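Local coordinates for protein acetyltransferase, GNAT family (Streptococcus pneumoniae, PDB 2I79) that belongs to the GNAT family of acetyltransferases, binds acetyl coenzyme A and probably transfers its acetyl group to an amine of a substrate, at residues A[59-64]-A[73-78]; A[148-153]-A[162-167]. All blocks are in the same frame, centred on the assembly; numbering follows the deposited sequence.

Contact 1: residues A[59-64]-A[73-78]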
loop_
_atom_site.group_PDB
_atom_site.type_symbol
_atom_site.label_atom_id
_atom_site.label_comp_id
_atom_site.label_asym_id
_atom_site.label_seq_id
_atom_site.Cartn_x
_atom_site.Cartn_y
_atom_site.Cartn_z
ATOM N N GLN A 59 -13.670 -3.066 5.312
ATOM C CA GLN A 59 -13.455 -1.749 4.796
ATOM C C GLN A 59 -14.667 -0.857 5.088
ATOM O O GLN A 59 -15.770 -1.362 5.325
ATOM C CB GLN A 59 -13.178 -1.814 3.302
ATOM C CG GLN A 59 -11.956 -2.649 2.912
ATOM C CD GLN A 59 -11.750 -2.696 1.420
ATOM O OE1 GLN A 59 -12.454 -3.424 0.701
ATOM N NE2 GLN A 59 -10.795 -1.932 0.934
ATOM N N ILE A 60 -14.450 0.464 5.081
ATOM C CA ILE A 60 -15.525 1.436 5.280
ATOM C C ILE A 60 -15.149 2.848 4.846
ATOM O O ILE A 60 -13.997 3.263 4.971
ATOM C CB ILE A 60 -15.994 1.468 6.758
ATOM C CG1 ILE A 60 -17.361 2.165 6.875
ATOM C CG2 ILE A 60 -14.984 2.144 7.636
ATOM C CD1 ILE A 60 -18.208 1.670 8.060
ATOM N N THR A 61 -16.151 3.591 4.376
ATOM C CA THR A 61 -16.049 5.017 4.149
ATOM C C THR A 61 -17.162 5.718 4.926
ATOM O O THR A 61 -18.334 5.440 4.714
ATOM C CB THR A 61 -16.177 5.392 2.672
ATOM O OG1 THR A 61 -15.148 4.756 1.943
ATOM C CG2 THR A 61 -16.077 6.928 2.452
ATOM N N LEU A 62 -16.763 6.602 5.842
ATOM C CA LEU A 62 -17.668 7.417 6.650
ATOM C C LEU A 62 -17.585 8.875 6.232
ATOM O O LEU A 62 -16.495 9.414 6.020
ATOM C CB LEU A 62 -17.307 7.332 8.129
ATOM C CG LEU A 62 -17.520 6.003 8.886
ATOM C CD1 LEU A 62 -17.001 6.132 10.322
ATOM C CD2 LEU A 62 -18.969 5.559 8.900
ATOM N N LEU A 63 -18.749 9.514 6.149
ATOM C CA LEU A 63 -18.861 10.898 5.747
ATOM C C LEU A 63 -19.398 11.778 6.892
ATOM O O LEU A 63 -20.252 11.340 7.672
ATOM C CB LEU A 63 -19.819 10.992 4.559
ATOM C CG LEU A 63 -19.536 10.165 3.293
ATOM C CD1 LEU A 63 -20.605 10.408 2.243
ATOM C CD2 LEU A 63 -18.158 10.462 2.729
ATOM N N ALA A 64 -18.904 13.011 6.976
ATOM C CA ALA A 64 -19.476 14.035 7.847
ATOM C C ALA A 64 -20.096 15.104 6.967
ATOM O O ALA A 64 -19.415 15.677 6.136
ATOM C CB ALA A 64 -18.402 14.640 8.745
ATOM N N ILE A 73 -14.143 13.173 5.443
ATOM C CA ILE A 73 -14.260 11.733 5.215
ATOM C C ILE A 73 -13.188 10.974 5.965
ATOM O O ILE A 73 -12.086 11.476 6.165
ATOM C CB ILE A 73 -14.196 11.355 3.713
ATOM C CG1 ILE A 73 -12.814 11.614 3.111
ATOM C CG2 ILE A 73 -15.285 12.096 2.938
ATOM C CD1 ILE A 73 -11.987 10.308 2.931
ATOM N N VAL A 74 -13.543 9.786 6.432
ATOM C CA VAL A 74 -12.560 8.829 6.921
ATOM C C VAL A 74 -12.759 7.542 6.108
ATOM O O VAL A 74 -13.879 7.082 5.873
ATOM C CB VAL A 74 -12.585 8.620 8.481
ATOM C CG1 VAL A 74 -13.955 8.269 8.998
ATOM C CG2 VAL A 74 -11.550 7.531 8.910
ATOM N N ASN A 75 -11.643 6.992 5.649
ATOM C CA ASN A 75 -11.638 5.836 4.792
ATOM C C ASN A 75 -10.792 4.749 5.439
ATOM O O ASN A 75 -9.646 4.999 5.854
ATOM C CB ASN A 75 -11.030 6.262 3.478
ATOM C CG ASN A 75 -11.631 5.580 2.319
ATOM O OD1 ASN A 75 -10.995 4.729 1.695
ATOM N ND2 ASN A 75 -12.875 5.921 2.015
ATOM N N ILE A 76 -11.361 3.562 5.595
ATOM C CA ILE A 76 -10.542 2.387 5.866
ATOM C C ILE A 76 -10.551 1.466 4.655
ATOM O O ILE A 76 -11.600 1.078 4.148
ATOM C CB ILE A 76 -10.977 1.607 7.086
ATOM C CG1 ILE A 76 -10.947 2.502 8.329
ATOM C CG2 ILE A 76 -10.069 0.397 7.243
ATOM C CD1 ILE A 76 -11.560 1.848 9.541
ATOM N N THR A 77 -9.347 1.156 4.210
ATOM C CA THR A 77 -9.073 0.299 3.073
ATOM C C THR A 77 -8.307 -0.926 3.564
ATOM O O THR A 77 -7.639 -0.866 4.579
ATOM C CB THR A 77 -8.247 1.100 2.068
ATOM O OG1 THR A 77 -9.115 1.547 1.033
ATOM C CG2 THR A 77 -7.105 0.306 1.514
ATOM N N ALA A 78 -8.409 -2.038 2.845
ATOM C CA ALA A 78 -7.801 -3.291 3.291
ATOM C C ALA A 78 -7.730 -4.328 2.181
ATOM O O ALA A 78 -8.649 -4.446 1.369
ATOM C CB ALA A 78 -8.584 -3.856 4.470
#
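The carbonyl oxygen of Ile76 is gripped by two donors, the backbone N of Ile60 at 3.1 Å and the side-chain NE2 of Gln53 from helix 43-55. Ile60 N approaches with a C=O...N angle of 137° and sits 20° off the carbonyl plane. The same pair is closed in the other direction by a shorter and straighter bond, Ile76 N to Ile60 O at 2.7 Å. Leu62 and Val74 repeat this double bonding. Thr61 faces Asn75 between them in a non-hydrogen-bonded pair, and Thr61 OG1 accepts a hydrogen bond from the same Gln53 NE2, which therefore holds both strands. These are the antiparallel arms of the hairpin formed by strands 60-66 and 69-77 in the central sheet of the GNAT fold. Ile60, Leu62, Val74 and Ile76 share the face covered by helix 103-117. The Val74 side chain is about 7 Å from the bound acetyl coenzyme A. On this face Leu62 and Val74 run side by side, pointing the same way, with Leu62 CB 3.6 Å from Val74 CG1. On the other face Leu63 and Ile73 meet at an angle through single methyls. The first torsion of Ile73 (chi1 68°) wedges CG1 between backbone N and carbonyl carbon and leaves CG2 to face Leu63 CD2, a tight contact of 3.3 Å.

Contact 2: residues A[148-153]-A[162-167]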
loop_
_atom_site.group_PDB
_atom_site.type_symbol
_atom_site.label_atom_id
_atom_site.label_comp_id
_atom_site.label_asym_id
_atom_site.label_seq_id
_atom_site.Cartn_x
_atom_site.Cartn_y
_atom_site.Cartn_z
ATOM N N GLY A 148 8.134 4.175 12.866
ATOM C CA GLY A 148 9.196 4.301 11.887
ATOM C C GLY A 148 9.106 5.581 11.088
ATOM O O GLY A 148 8.162 6.357 11.227
ATOM N N SER A 149 10.097 5.789 10.236
ATOM C CA SER A 149 10.073 6.919 9.324
ATOM C C SER A 149 10.855 6.574 8.076
ATOM O O SER A 149 11.769 5.720 8.113
ATOM C CB SER A 149 10.605 8.193 9.986
ATOM O OG SER A 149 11.997 8.160 10.101
ATOM N N GLN A 150 10.433 7.194 6.967
ATOM C CA GLN A 150 10.891 6.846 5.629
ATOM C C GLN A 150 11.278 8.127 4.874
ATOM O O GLN A 150 10.494 9.065 4.691
ATOM C CB GLN A 150 9.825 6.015 4.875
ATOM C CG GLN A 150 9.658 4.608 5.498
ATOM C CD GLN A 150 8.625 3.744 4.852
ATOM O OE1 GLN A 150 7.610 4.225 4.396
ATOM N NE2 GLN A 150 8.878 2.441 4.812
ATOM N N GLU A 151 12.533 8.150 4.476
ATOM C CA GLU A 151 13.073 9.219 3.666
ATOM C C GLU A 151 12.562 9.084 2.200
ATOM O O GLU A 151 12.482 8.004 1.670
ATOM C CB GLU A 151 14.588 9.150 3.767
ATOM C CG GLU A 151 15.269 10.427 3.419
ATOM C CD GLU A 151 16.794 10.375 3.681
ATOM O OE1 GLU A 151 17.520 11.189 3.059
ATOM O OE2 GLU A 151 17.242 9.498 4.469
ATOM N N ARG A 152 12.213 10.213 1.591
ATOM C CA ARG A 152 11.559 10.284 0.304
ATOM C C ARG A 152 10.206 9.581 0.314
ATOM O O ARG A 152 9.805 9.029 -0.681
ATOM C CB ARG A 152 12.446 9.710 -0.813
ATOM C CG ARG A 152 13.855 10.245 -0.798
ATOM C CD ARG A 152 14.653 9.801 -1.963
ATOM N NE ARG A 152 15.942 10.492 -1.964
ATOM C CZ ARG A 152 16.960 10.243 -2.786
ATOM N NH1 ARG A 152 16.895 9.285 -3.699
ATOM N NH2 ARG A 152 18.081 10.951 -2.671
ATOM N N GLY A 153 9.501 9.590 1.432
ATOM C CA GLY A 153 8.156 9.052 1.479
ATOM C C GLY A 153 7.170 9.832 0.616
ATOM O O GLY A 153 6.130 9.317 0.226
ATOM N N ILE A 162 10.481 14.694 0.928
ATOM C CA ILE A 162 10.284 14.829 2.362
ATOM C C ILE A 162 10.018 13.459 2.994
ATOM O O ILE A 162 9.606 12.495 2.318
ATOM C CB ILE A 162 9.125 15.808 2.711
ATOM C CG1 ILE A 162 7.769 15.292 2.191
ATOM C CG2 ILE A 162 9.402 17.247 2.204
ATOM C CD1 ILE A 162 6.619 16.167 2.650
ATOM N N ASP A 163 10.222 13.406 4.304
ATOM C CA ASP A 163 10.015 12.206 5.111
ATOM C C ASP A 163 8.572 12.039 5.566
ATOM O O ASP A 163 7.826 13.015 5.768
ATOM C CB ASP A 163 10.884 12.228 6.391
ATOM C CG ASP A 163 12.392 12.127 6.114
ATOM O OD1 ASP A 163 12.897 12.753 5.173
ATOM O OD2 ASP A 163 13.095 11.426 6.867
ATOM N N VAL A 164 8.230 10.777 5.795
ATOM C CA VAL A 164 6.959 10.361 6.384
ATOM C C VAL A 164 7.175 9.514 7.646
ATOM O O VAL A 164 8.159 8.815 7.766
ATOM C CB VAL A 164 6.079 9.601 5.374
ATOM C CG1 VAL A 164 5.750 10.512 4.190
ATOM C CG2 VAL A 164 6.716 8.265 4.876
ATOM N N TYR A 165 6.235 9.597 8.578
ATOM C CA TYR A 165 6.142 8.660 9.673
ATOM C C TYR A 165 5.232 7.524 9.254
ATOM O O TYR A 165 4.226 7.723 8.595
ATOM C CB TYR A 165 5.558 9.324 10.930
ATOM C CG TYR A 165 6.527 10.267 11.671
ATOM C CD1 TYR A 165 7.812 9.831 12.044
ATOM C CD2 TYR A 165 6.142 11.561 12.019
ATOM C CE1 TYR A 165 8.698 10.681 12.734
ATOM C CE2 TYR A 165 6.997 12.417 12.712
ATOM C CZ TYR A 165 8.291 11.968 13.065
ATOM O OH TYR A 165 9.168 12.792 13.749
ATOM N N LEU A 166 5.619 6.329 9.650
ATOM C CA LEU A 166 4.733 5.173 9.742
ATOM C C LEU A 166 4.038 5.185 11.100
ATOM O O LEU A 166 4.720 5.241 12.142
ATOM C CB LEU A 166 5.592 3.907 9.691
ATOM C CG LEU A 166 6.508 3.680 8.492
ATOM C CD1 LEU A 166 7.533 2.563 8.859
ATOM C CD2 LEU A 166 5.634 3.318 7.298
ATOM N N MET A 167 2.705 5.174 11.105
ATOM C CA MET A 167 1.949 5.231 12.362
ATOM C C MET A 167 0.951 4.062 12.439
ATOM O O MET A 167 0.347 3.659 11.426
ATOM C CB MET A 167 1.186 6.545 12.467
ATOM C CG MET A 167 2.040 7.838 12.398
ATOM S SD MET A 167 1.198 9.319 13.001
ATOM C CE MET A 167 1.020 8.855 14.712
HETATM O O HOH W 1 13.002 12.752 2.396
#
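Gln150 lies beside Val164 and Leu166 on one face of the hairpin formed by strands 145-156 and 160-170. Its CB rests 3.8 Å from Val164 CG2, the first torsion (chi1 -68°) sets CG beside the backbone N, and the extended chain crosses the Leu166 side chain at about a right angle. CD and OE1 both meet Leu166 CD2, OE1 at 3.6 Å, while NE2 makes a weak hydrogen bond to Glu147 of the second subunit. Two backbone bonds hold its root, Gln150 N to Val164 O at 2.9 Å and Val164 N to Gln150 O at 3.0 Å. Beyond it a type II beta turn runs from Gln150 to Gly153, with Arg152 at phi 61° and its NH1 bonded to Arg122 O of the second subunit. One water bridges the turn to the opposite strand, 2.8 Å from both Arg152 N and Asp163 OD1. The side chains of Glu151 and Asp163 lie side by side, Glu151 CG 3.8 Å from Asp163 OD1, their carboxylate planes 19° apart and Glu151 OE2 5.2 Å from Asp163 OD2; the like charges may slightly raise the pKa of one or both, while the water's donated bond would favour charged Asp163.

Followed from the N terminus, the chain passes strand 5-9 and two helices before contact 1 closes the short loop of one hairpin, with eight residues between its segments. It then runs through strand 87-94, helix 103-117, strand 123-129 and helix 133-141 before contact 2 closes a second hairpin, again over eight residues. The two loops follow in series and neither nest nor cross. Both hairpins belong to the same mixed sheet but sit in different parts of it, with centres 23 Å apart and nearest atoms about 11 Å apart. Contact 1 ties two inner strands together, whereas contact 2 joins the strand outermost within this chain, 145-156, to its neighbour, and there the second subunit adds backbone hydrogen bonds.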